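Local coordinates for protein Amuc_1102 (PDB 7DSZ) that is of unconfirmed function but adopts an immunoglobulin-like fold related to archaeal type IV pilus proteins, consistent with a pilus-related role in Akkermansia muciniphila, at residues C[56-61]-C[109-114]; C[75-80]-C[140-145]; C[98-103]-C[192-197]. All blocks are in the same frame, centred on the assembly; numbering follows the deposited sequence.

Contact 1: residues C[56-61]-C[109-114]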
loop_
_atom_site.group_PDB
_atom_site.type_symbol
_atom_site.label_atom_id
_atom_site.label_comp_id
_atom_site.label_asym_id
_atom_site.label_seq_id
_atom_site.Cartn_x
_atom_site.Cartn_y
_atom_site.Cartn_z
ATOM N N ILE C 56 9.853 -19.659 -4.226
ATOM C CA ILE C 56 9.509 -20.978 -4.736
ATOM C C ILE C 56 9.249 -20.931 -6.238
ATOM O O ILE C 56 8.347 -20.219 -6.692
ATOM C CB ILE C 56 8.323 -21.624 -3.989
ATOM C CG1 ILE C 56 8.073 -23.046 -4.505
ATOM C CG2 ILE C 56 7.046 -20.766 -4.023
ATOM C CD1 ILE C 56 7.288 -23.909 -3.483
ATOM N N PRO C 57 10.033 -21.638 -7.048
ATOM C CA PRO C 57 9.743 -21.719 -8.480
ATOM C C PRO C 57 8.508 -22.558 -8.733
ATOM O O PRO C 57 8.243 -23.529 -8.024
ATOM C CB PRO C 57 10.975 -22.425 -9.068
ATOM C CG PRO C 57 11.983 -22.515 -7.980
ATOM C CD PRO C 57 11.204 -22.441 -6.667
ATOM N N PHE C 58 7.767 -22.192 -9.779
ATOM C CA PHE C 58 6.635 -23.022 -10.173
ATOM C C PHE C 58 6.297 -22.805 -11.640
ATOM O O PHE C 58 6.718 -21.829 -12.259
ATOM C CB PHE C 58 5.411 -22.769 -9.286
ATOM C CG PHE C 58 4.696 -21.464 -9.544
ATOM C CD1 PHE C 58 5.089 -20.302 -8.901
ATOM C CD2 PHE C 58 3.587 -21.422 -10.363
ATOM C CE1 PHE C 58 4.394 -19.118 -9.096
ATOM C CE2 PHE C 58 2.887 -20.243 -10.564
ATOM C CZ PHE C 58 3.294 -19.084 -9.938
ATOM N N LYS C 59 5.540 -23.762 -12.190
ATOM C CA LYS C 59 5.036 -23.689 -13.555
ATOM C C LYS C 59 3.612 -24.231 -13.550
ATOM O O LYS C 59 3.301 -25.153 -12.791
ATOM C CB LYS C 59 5.927 -24.488 -14.531
ATOM C CG LYS C 59 5.411 -24.493 -15.964
ATOM C CD LYS C 59 6.277 -25.386 -16.855
ATOM C CE LYS C 59 7.401 -24.596 -17.476
ATOM N NZ LYS C 59 8.057 -25.350 -18.601
ATOM N N VAL C 60 2.748 -23.642 -14.374
ATOM C CA VAL C 60 1.333 -23.999 -14.451
ATOM C C VAL C 60 1.059 -24.692 -15.779
ATOM O O VAL C 60 1.585 -24.282 -16.816
ATOM C CB VAL C 60 0.429 -22.756 -14.329
ATOM C CG1 VAL C 60 -1.044 -23.159 -14.268
ATOM C CG2 VAL C 60 0.826 -21.927 -13.120
ATOM N N GLU C 61 0.187 -25.699 -15.756
ATOM C CA GLU C 61 -0.385 -26.247 -16.984
ATOM C C GLU C 61 -1.885 -26.380 -16.782
ATOM O O GLU C 61 -2.376 -26.321 -15.655
ATOM C CB GLU C 61 0.240 -27.605 -17.359
ATOM C CG GLU C 61 1.772 -27.590 -17.583
ATOM C CD GLU C 61 2.206 -26.872 -18.857
ATOM O OE1 GLU C 61 1.331 -26.489 -19.669
ATOM O OE2 GLU C 61 3.435 -26.712 -19.052
ATOM N N THR C 109 7.988 -19.493 -13.488
ATOM C CA THR C 109 7.871 -18.232 -12.771
ATOM C C THR C 109 8.123 -18.519 -11.292
ATOM O O THR C 109 8.612 -19.594 -10.930
ATOM C CB THR C 109 6.511 -17.579 -13.074
ATOM O OG1 THR C 109 6.428 -16.296 -12.439
ATOM C CG2 THR C 109 5.358 -18.466 -12.618
ATOM N N TYR C 110 7.853 -17.534 -10.434
ATOM C CA TYR C 110 8.184 -17.643 -9.020
ATOM C C TYR C 110 7.076 -17.049 -8.169
ATOM O O TYR C 110 6.406 -16.097 -8.572
ATOM C CB TYR C 110 9.469 -16.887 -8.662
ATOM C CG TYR C 110 10.734 -17.704 -8.696
ATOM C CD1 TYR C 110 11.189 -18.358 -7.551
ATOM C CD2 TYR C 110 11.500 -17.783 -9.860
ATOM C CE1 TYR C 110 12.365 -19.103 -7.567
ATOM C CE2 TYR C 110 12.678 -18.532 -9.888
ATOM C CZ TYR C 110 13.105 -19.172 -8.735
ATOM O OH TYR C 110 14.280 -19.894 -8.730
ATOM N N ALA C 111 6.927 -17.597 -6.962
ATOM C CA ALA C 111 6.156 -16.975 -5.890
ATOM C C ALA C 111 7.102 -16.642 -4.734
ATOM O O ALA C 111 8.184 -17.223 -4.608
ATOM C CB ALA C 111 5.020 -17.892 -5.418
ATOM N N SER C 112 6.705 -15.694 -3.881
ATOM C CA SER C 112 7.610 -15.314 -2.802
ATOM C C SER C 112 6.842 -14.720 -1.623
ATOM O O SER C 112 5.698 -14.274 -1.755
ATOM C CB SER C 112 8.674 -14.313 -3.289
ATOM O OG SER C 112 8.081 -13.091 -3.722
ATOM N N VAL C 113 7.494 -14.758 -0.458
ATOM C CA VAL C 113 7.050 -14.031 0.733
ATOM C C VAL C 113 8.292 -13.617 1.493
ATOM O O VAL C 113 9.386 -14.139 1.271
ATOM C CB VAL C 113 6.124 -14.833 1.681
ATOM C CG1 VAL C 113 4.719 -14.865 1.145
ATOM C CG2 VAL C 113 6.688 -16.226 1.931
ATOM N N TYR C 114 8.131 -12.642 2.397
ATOM C CA TYR C 114 9.283 -11.976 2.993
ATOM C C TYR C 114 9.103 -11.786 4.492
ATOM O O TYR C 114 7.987 -11.601 4.979
ATOM C CB TYR C 114 9.525 -10.582 2.363
ATOM C CG TYR C 114 9.636 -10.649 0.844
ATOM C CD1 TYR C 114 8.507 -10.842 0.056
ATOM C CD2 TYR C 114 10.876 -10.550 0.212
ATOM C CE1 TYR C 114 8.599 -10.951 -1.314
ATOM C CE2 TYR C 114 10.982 -10.636 -1.180
ATOM C CZ TYR C 114 9.830 -10.841 -1.934
ATOM O OH TYR C 114 9.904 -10.941 -3.323
#
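P57 and Y110 lie side by side at the middle of an antiparallel pairing between strands 50-63 and 109-115, in the three-stranded sheet of this immunoglobulin-like domain. They form the non-hydrogen-bonded pair; I56 with A111 and F58 with T109 are the hydrogen-bonded pairs flanking it. Four backbone hydrogen bonds hold these two pairs together, two in each, among them T109 N to F58 O at 2.9 Å.

The tight part is the face carrying I56, F58, T109 and A111. With CG wedged between its own backbone N and carbonyl carbon (chi1 74°), the F58 ring leans towards the partner strand. The methyl CG2 of T109 lies over one face, near the rim, 3.4 Å from F58 CZ, while A111 N comes to the ring's edge. A111 CB fills in beside this, 3.8 Å from I56 CG2 and 3.9 Å from F58 CE1. Strand 70-83 packs against this face: its F76 meets the F58 ring and also touches A111.

The other face is looser and only partly buried. Here P57 and Y110 point the same way, the proline lying over one face of the phenol ring with its CB 4.1 Å from the ring centroid. R192 makes a cation-pi contact with the same ring. With an alanine in place of Y110, the P57 ring would probably lose its aromatic cover and the R192 guanidinium its cation-pi partner. The short strand axes run at 135° to each other, and on this outer face P57 CG comes to 3.5 Å from Y110 CE1.

Contact 2: residues C[75-80]-C[140-145]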
loop_
_atom_site.group_PDB
_atom_site.type_symbol
_atom_site.label_atom_id
_atom_site.label_comp_id
_atom_site.label_asym_id
_atom_site.label_seq_id
_atom_site.Cartn_x
_atom_site.Cartn_y
_atom_site.Cartn_z
ATOM N N THR C 75 -4.000 -18.882 -5.616
ATOM C CA THR C 75 -3.732 -18.463 -4.246
ATOM C C THR C 75 -2.623 -19.324 -3.659
ATOM O O THR C 75 -2.719 -20.556 -3.658
ATOM C CB THR C 75 -5.002 -18.542 -3.397
ATOM O OG1 THR C 75 -5.943 -17.581 -3.887
ATOM C CG2 THR C 75 -4.692 -18.223 -1.941
ATOM N N PHE C 76 -1.555 -18.682 -3.205
ATOM C CA PHE C 76 -0.449 -19.360 -2.542
ATOM C C PHE C 76 -0.570 -19.130 -1.046
ATOM O O PHE C 76 -0.642 -17.984 -0.606
ATOM C CB PHE C 76 0.900 -18.821 -3.027
ATOM C CG PHE C 76 1.367 -19.425 -4.314
ATOM C CD1 PHE C 76 0.655 -19.218 -5.488
ATOM C CD2 PHE C 76 2.516 -20.198 -4.353
ATOM C CE1 PHE C 76 1.087 -19.772 -6.689
ATOM C CE2 PHE C 76 2.954 -20.764 -5.555
ATOM C CZ PHE C 76 2.222 -20.547 -6.726
ATOM N N LYS C 77 -0.564 -20.208 -0.267
ATOM C CA LYS C 77 -0.566 -20.108 1.189
ATOM C C LYS C 77 0.801 -20.550 1.690
ATOM O O LYS C 77 1.241 -21.668 1.401
ATOM C CB LYS C 77 -1.687 -20.952 1.792
ATOM C CG LYS C 77 -3.059 -20.466 1.388
ATOM C CD LYS C 77 -4.171 -21.388 1.904
ATOM C CE LYS C 77 -5.552 -20.734 1.716
ATOM N NZ LYS C 77 -6.651 -21.640 2.179
ATOM N N PHE C 78 1.491 -19.648 2.387
ATOM C CA PHE C 78 2.816 -19.917 2.921
ATOM C C PHE C 78 2.727 -20.176 4.420
ATOM O O PHE C 78 2.054 -19.434 5.136
ATOM C CB PHE C 78 3.754 -18.736 2.691
ATOM C CG PHE C 78 4.044 -18.452 1.240
ATOM C CD1 PHE C 78 3.147 -17.699 0.491
ATOM C CD2 PHE C 78 5.204 -18.911 0.646
ATOM C CE1 PHE C 78 3.412 -17.408 -0.840
ATOM C CE2 PHE C 78 5.486 -18.633 -0.689
ATOM C CZ PHE C 78 4.592 -17.875 -1.428
ATOM N N TYR C 79 3.437 -21.206 4.883
ATOM C CA TYR C 79 3.527 -21.554 6.299
ATOM C C TYR C 79 4.995 -21.654 6.659
ATOM O O TYR C 79 5.729 -22.447 6.055
ATOM C CB TYR C 79 2.841 -22.892 6.605
ATOM C CG TYR C 79 1.410 -22.979 6.139
ATOM C CD1 TYR C 79 1.112 -23.420 4.855
ATOM C CD2 TYR C 79 0.360 -22.644 6.981
ATOM C CE1 TYR C 79 -0.189 -23.516 4.416
ATOM C CE2 TYR C 79 -0.955 -22.734 6.550
ATOM C CZ TYR C 79 -1.219 -23.171 5.261
ATOM O OH TYR C 79 -2.516 -23.272 4.804
ATOM N N ILE C 80 5.419 -20.883 7.654
ATOM C CA ILE C 80 6.804 -20.871 8.092
ATOM C C ILE C 80 6.822 -21.006 9.609
ATOM O O ILE C 80 6.098 -20.293 10.313
ATOM C CB ILE C 80 7.535 -19.595 7.628
ATOM C CG1 ILE C 80 7.692 -19.621 6.098
ATOM C CG2 ILE C 80 8.896 -19.472 8.316
ATOM C CD1 ILE C 80 7.967 -18.263 5.450
ATOM N N VAL C 140 1.028 -24.201 0.010
ATOM C CA VAL C 140 -0.172 -24.809 -0.562
ATOM C C VAL C 140 -0.722 -23.873 -1.626
ATOM O O VAL C 140 -0.916 -22.683 -1.365
ATOM C CB VAL C 140 -1.234 -25.089 0.517
ATOM C CG1 VAL C 140 -2.525 -25.636 -0.129
ATOM C CG2 VAL C 140 -0.685 -26.065 1.563
ATOM N N VAL C 141 -0.977 -24.405 -2.823
ATOM C CA VAL C 141 -1.494 -23.610 -3.936
ATOM C C VAL C 141 -2.932 -24.020 -4.203
ATOM O O VAL C 141 -3.221 -25.214 -4.360
ATOM C CB VAL C 141 -0.651 -23.794 -5.213
ATOM C CG1 VAL C 141 -1.184 -22.874 -6.322
ATOM C CG2 VAL C 141 0.822 -23.510 -4.928
ATOM N N GLU C 142 -3.826 -23.038 -4.283
ATOM C CA GLU C 142 -5.224 -23.287 -4.601
ATOM C C GLU C 142 -5.603 -22.612 -5.914
ATOM O O GLU C 142 -5.128 -21.508 -6.227
ATOM C CB GLU C 142 -6.150 -22.798 -3.478
ATOM C CG GLU C 142 -5.952 -23.543 -2.171
ATOM C CD GLU C 142 -6.873 -23.058 -1.057
ATOM O OE1 GLU C 142 -7.677 -22.138 -1.298
ATOM O OE2 GLU C 142 -6.782 -23.598 0.067
ATOM N N TYR C 143 -6.451 -23.288 -6.684
ATOM C CA TYR C 143 -7.084 -22.709 -7.858
ATOM C C TYR C 143 -8.590 -22.843 -7.689
ATOM O O TYR C 143 -9.094 -23.949 -7.468
ATOM C CB TYR C 143 -6.628 -23.392 -9.155
ATOM C CG TYR C 143 -7.390 -22.850 -10.341
ATOM C CD1 TYR C 143 -7.145 -21.566 -10.809
ATOM C CD2 TYR C 143 -8.392 -23.593 -10.958
ATOM C CE1 TYR C 143 -7.847 -21.044 -11.869
ATOM C CE2 TYR C 143 -9.110 -23.072 -12.030
ATOM C CZ TYR C 143 -8.830 -21.795 -12.477
ATOM O OH TYR C 143 -9.522 -21.241 -13.535
ATOM N N ASN C 144 -9.300 -21.718 -7.786
ATOM C CA ASN C 144 -10.746 -21.681 -7.546
ATOM C C ASN C 144 -11.124 -22.388 -6.244
ATOM O O ASN C 144 -12.081 -23.161 -6.183
ATOM C CB ASN C 144 -11.512 -22.277 -8.728
ATOM C CG ASN C 144 -11.676 -21.290 -9.870
ATOM O OD1 ASN C 144 -11.618 -20.073 -9.672
ATOM N ND2 ASN C 144 -11.899 -21.810 -11.075
ATOM N N GLY C 145 -10.355 -22.134 -5.190
ATOM C CA GLY C 145 -10.694 -22.661 -3.883
ATOM C C GLY C 145 -10.385 -24.122 -3.655
ATOM O O GLY C 145 -10.782 -24.661 -2.618
#
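K77 and E142 reach across two neighbouring strands, 70-83 and 134-143, of the larger sheet, and meet diagonally on its partly exposed face. Both chains are extended beyond CG, and they converge at an oblique angle until K77 NZ stands 2.9 Å from E142 OE2. The ammonium comes from above the carboxylate plane, 43° out of it, and favours one oxygen: E142 OE1 is 3.7 Å from K77 NZ. On the same face the Y79 ring slants across V140, its CE1 3.9 Å from V140 CG2, and W162 stacks on that ring.

The opposite face is apolar. F76 and V141 lie side by side and point the same way, with V141 CG2 over the phenyl face 3.7 Å from the F76 ring centroid, displaced towards the rim. With V141 CG1 anti to the backbone N (chi1 -177°), CG2 is set over the ring while CG1 touches F76 CE1 at 3.9 Å. L23 of strand 18-32 packs against both residues.

Between the two faces runs a regular antiparallel pairing, with F76 and V141 as its non-hydrogen-bonded pair. Four backbone bonds hold it, the shortest from K77 N to V140 O at 2.7 Å. The chemistry thus divides by face: a salt bridge, likely softened by solvent, crosses the strands on one side, while a CH-pi contact packs V141 on F76 on the buried side.

Contact 3: residues C[98-103]-C[192-197]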
loop_
_atom_site.group_PDB
_atom_site.type_symbol
_atom_site.label_atom_id
_atom_site.label_comp_id
_atom_site.label_asym_id
_atom_site.label_seq_id
_atom_site.Cartn_x
_atom_site.Cartn_y
_atom_site.Cartn_z
ATOM N N VAL C 98 -1.013 -15.152 -0.543
ATOM C CA VAL C 98 -0.686 -14.278 -1.668
ATOM C C VAL C 98 -1.538 -14.725 -2.846
ATOM O O VAL C 98 -1.406 -15.866 -3.309
ATOM C CB VAL C 98 0.809 -14.330 -2.025
ATOM C CG1 VAL C 98 1.140 -13.347 -3.144
ATOM C CG2 VAL C 98 1.675 -14.043 -0.792
ATOM N N LYS C 99 -2.414 -13.843 -3.335
ATOM C CA LYS C 99 -3.237 -14.159 -4.500
ATOM C C LYS C 99 -2.581 -13.518 -5.715
ATOM O O LYS C 99 -2.471 -12.292 -5.789
ATOM C CB LYS C 99 -4.673 -13.665 -4.327
ATOM C CG LYS C 99 -5.589 -14.064 -5.491
ATOM C CD LYS C 99 -7.028 -13.616 -5.242
ATOM C CE LYS C 99 -7.927 -13.920 -6.441
ATOM N NZ LYS C 99 -9.008 -14.917 -6.134
ATOM N N TYR C 100 -2.115 -14.348 -6.639
ATOM C CA TYR C 100 -1.520 -13.872 -7.880
ATOM C C TYR C 100 -2.602 -13.805 -8.937
ATOM O O TYR C 100 -3.499 -14.643 -8.953
ATOM C CB TYR C 100 -0.405 -14.812 -8.344
ATOM C CG TYR C 100 0.799 -14.750 -7.471
ATOM C CD1 TYR C 100 1.676 -13.671 -7.547
ATOM C CD2 TYR C 100 1.049 -15.749 -6.537
ATOM C CE1 TYR C 100 2.792 -13.608 -6.735
ATOM C CE2 TYR C 100 2.169 -15.693 -5.725
ATOM C CZ TYR C 100 3.023 -14.625 -5.827
ATOM O OH TYR C 100 4.131 -14.557 -5.022
ATOM N N VAL C 101 -2.521 -12.804 -9.816
ATOM C CA VAL C 101 -3.486 -12.679 -10.900
ATOM C C VAL C 101 -2.740 -12.680 -12.224
ATOM O O VAL C 101 -1.558 -12.329 -12.297
ATOM C CB VAL C 101 -4.365 -11.414 -10.766
ATOM C CG1 VAL C 101 -5.333 -11.571 -9.598
ATOM C CG2 VAL C 101 -3.486 -10.185 -10.577
ATOM N N ASN C 102 -3.441 -13.119 -13.272
ATOM C CA ASN C 102 -2.861 -13.263 -14.606
ATOM C C ASN C 102 -1.632 -14.166 -14.560
ATOM O O ASN C 102 -0.512 -13.739 -14.827
ATOM C CB ASN C 102 -2.470 -11.902 -15.203
ATOM C CG ASN C 102 -3.635 -10.966 -15.366
ATOM O OD1 ASN C 102 -4.772 -11.378 -15.611
ATOM N ND2 ASN C 102 -3.360 -9.672 -15.212
ATOM N N VAL C 103 -1.841 -15.419 -14.183
ATOM C CA VAL C 103 -0.747 -16.370 -14.043
ATOM C C VAL C 103 -0.565 -17.048 -15.398
ATOM O O VAL C 103 -1.528 -17.658 -15.905
ATOM C CB VAL C 103 -1.015 -17.387 -12.927
ATOM C CG1 VAL C 103 0.185 -18.302 -12.765
ATOM C CG2 VAL C 103 -1.275 -16.647 -11.605
ATOM N N ARG C 192 9.904 -11.454 -12.682
ATOM C CA ARG C 192 10.198 -12.763 -12.105
ATOM C C ARG C 192 8.962 -13.433 -11.515
ATOM O O ARG C 192 8.941 -14.667 -11.375
ATOM C CB ARG C 192 11.296 -12.601 -11.039
ATOM C CG ARG C 192 11.640 -13.858 -10.222
ATOM C CD ARG C 192 12.818 -13.553 -9.290
ATOM N NE ARG C 192 13.119 -14.624 -8.344
ATOM C CZ ARG C 192 14.054 -15.545 -8.555
ATOM N NH1 ARG C 192 14.761 -15.518 -9.690
ATOM N NH2 ARG C 192 14.291 -16.487 -7.647
ATOM N N TYR C 193 7.935 -12.658 -11.180
ATOM C CA TYR C 193 6.767 -13.119 -10.451
ATOM C C TYR C 193 5.505 -12.630 -11.143
ATOM O O TYR C 193 5.523 -11.597 -11.823
ATOM C CB TYR C 193 6.758 -12.567 -9.018
ATOM C CG TYR C 193 8.078 -12.588 -8.280
ATOM C CD1 TYR C 193 8.978 -11.530 -8.397
ATOM C CD2 TYR C 193 8.401 -13.644 -7.425
ATOM C CE1 TYR C 193 10.170 -11.537 -7.695
ATOM C CE2 TYR C 193 9.603 -13.658 -6.725
ATOM C CZ TYR C 193 10.465 -12.590 -6.864
ATOM O OH TYR C 193 11.666 -12.550 -6.196
ATOM N N PRO C 194 4.379 -13.302 -10.942
ATOM C CA PRO C 194 3.115 -12.734 -11.426
ATOM C C PRO C 194 2.713 -11.508 -10.615
ATOM O O PRO C 194 3.244 -11.214 -9.538
ATOM C CB PRO C 194 2.100 -13.871 -11.241
ATOM C CG PRO C 194 2.915 -15.102 -10.866
ATOM C CD PRO C 194 4.164 -14.574 -10.228
ATOM N N GLU C 195 1.737 -10.787 -11.165
ATOM C CA GLU C 195 1.109 -9.672 -10.465
ATOM C C GLU C 195 0.405 -10.159 -9.202
ATOM O O GLU C 195 -0.191 -11.237 -9.183
ATOM C CB GLU C 195 0.099 -8.999 -11.405
ATOM C CG GLU C 195 -0.675 -7.833 -10.809
ATOM C CD GLU C 195 -1.682 -7.237 -11.795
ATOM O OE1 GLU C 195 -1.703 -7.666 -12.968
ATOM O OE2 GLU C 195 -2.424 -6.325 -11.387
ATOM N N ILE C 196 0.443 -9.345 -8.146
ATOM C CA ILE C 196 -0.243 -9.663 -6.886
ATOM C C ILE C 196 -1.553 -8.902 -6.806
ATOM O O ILE C 196 -1.576 -7.680 -6.986
ATOM C CB ILE C 196 0.634 -9.316 -5.675
ATOM C CG1 ILE C 196 1.929 -10.131 -5.718
ATOM C CG2 ILE C 196 -0.170 -9.501 -4.356
ATOM C CD1 ILE C 196 2.966 -9.675 -4.694
ATOM N N MET C 197 -2.632 -9.605 -6.465
ATOM C CA MET C 197 -3.913 -8.940 -6.271
ATOM C C MET C 197 -3.873 -8.082 -5.004
ATOM O O MET C 197 -3.499 -8.563 -3.930
ATOM C CB MET C 197 -5.041 -9.964 -6.179
ATOM C CG MET C 197 -6.388 -9.310 -6.010
ATOM S SD MET C 197 -6.966 -8.704 -7.605
ATOM C CE MET C 197 -8.117 -10.031 -7.990
HETATM O O HOH W 1 -2.789 -11.124 -2.375
HETATM O O HOH W 2 0.924 -11.627 -13.742
#
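Two direct backbone bonds, M197 N to K99 O at 2.8 Å and V101 N to E195 O at 2.9 Å, hold the segment 192-197 antiparallel along 98-103, with Y100 and I196 as the non-hydrogen-bonded pair between them. A water extends the pairing at each end: one accepts from K99 N and donates to M197 O, the other accepts from E195 N and donates to N102 O.

Y100 is the central side chain on one face. P194 slants across it, its CB 3.7 Å from Y100 CD1, while I196 runs alongside and brings CG1 to 3.7 Å from Y100 CE1. The carbonyl oxygens of P194 and E195 lie at the ring's edge. V98 CG1, from the same strand, lies over one ring face, towards its rim, and the buried hydroxyl is taken up by S112 N.

On the other face V101 divides its methyls between two partners. CG1 meets M197 CE at 3.6 Å; the methionine, bent at chi2 (79°) and again at chi3, crosses the valine at about a right angle. CG2 rests on the aliphatic part and carboxyl carbon of E195. The amide of N102 lies alongside that carboxylate, their planes 64° apart, but both groups find their main partners elsewhere: E195 OE1 bonds to S116 OG, and N102 ND2 to S119 OG, both serines of the second subunit. The contact therefore also forms part of the subunit interface.

In the fold, the short, weakly bonded strand 195-196 pairs with strand 91-104, which turns a corner at N102. Strand 70-83 flanks 98-103 through backbone bonds such as V98 with F76, and P194 reaches over to T109 of strand 109-115 and F58 of strand 50-63.

In the fold
The three contacts touch one another pairwise. Contacts 1 and 2 belong to different sheets, their centres about 11 Å apart, and meet through apolar packing: F58 CE1 is 3.5 Å from F76 CZ, and A111 CB is 3.5 Å from F76 CE2. Contacts 2 and 3 share the larger sheet, where F76 N lies 2.8 Å from V98 O in a probable hydrogen bond between adjacent strands. Contact 3 reaches contact 1, about 9 Å away between centres, by a probable bond of S112 N to Y100 OH at 3.0 Å. Along the chain the segments of every pair of contacts alternate, so the three pairings interlock.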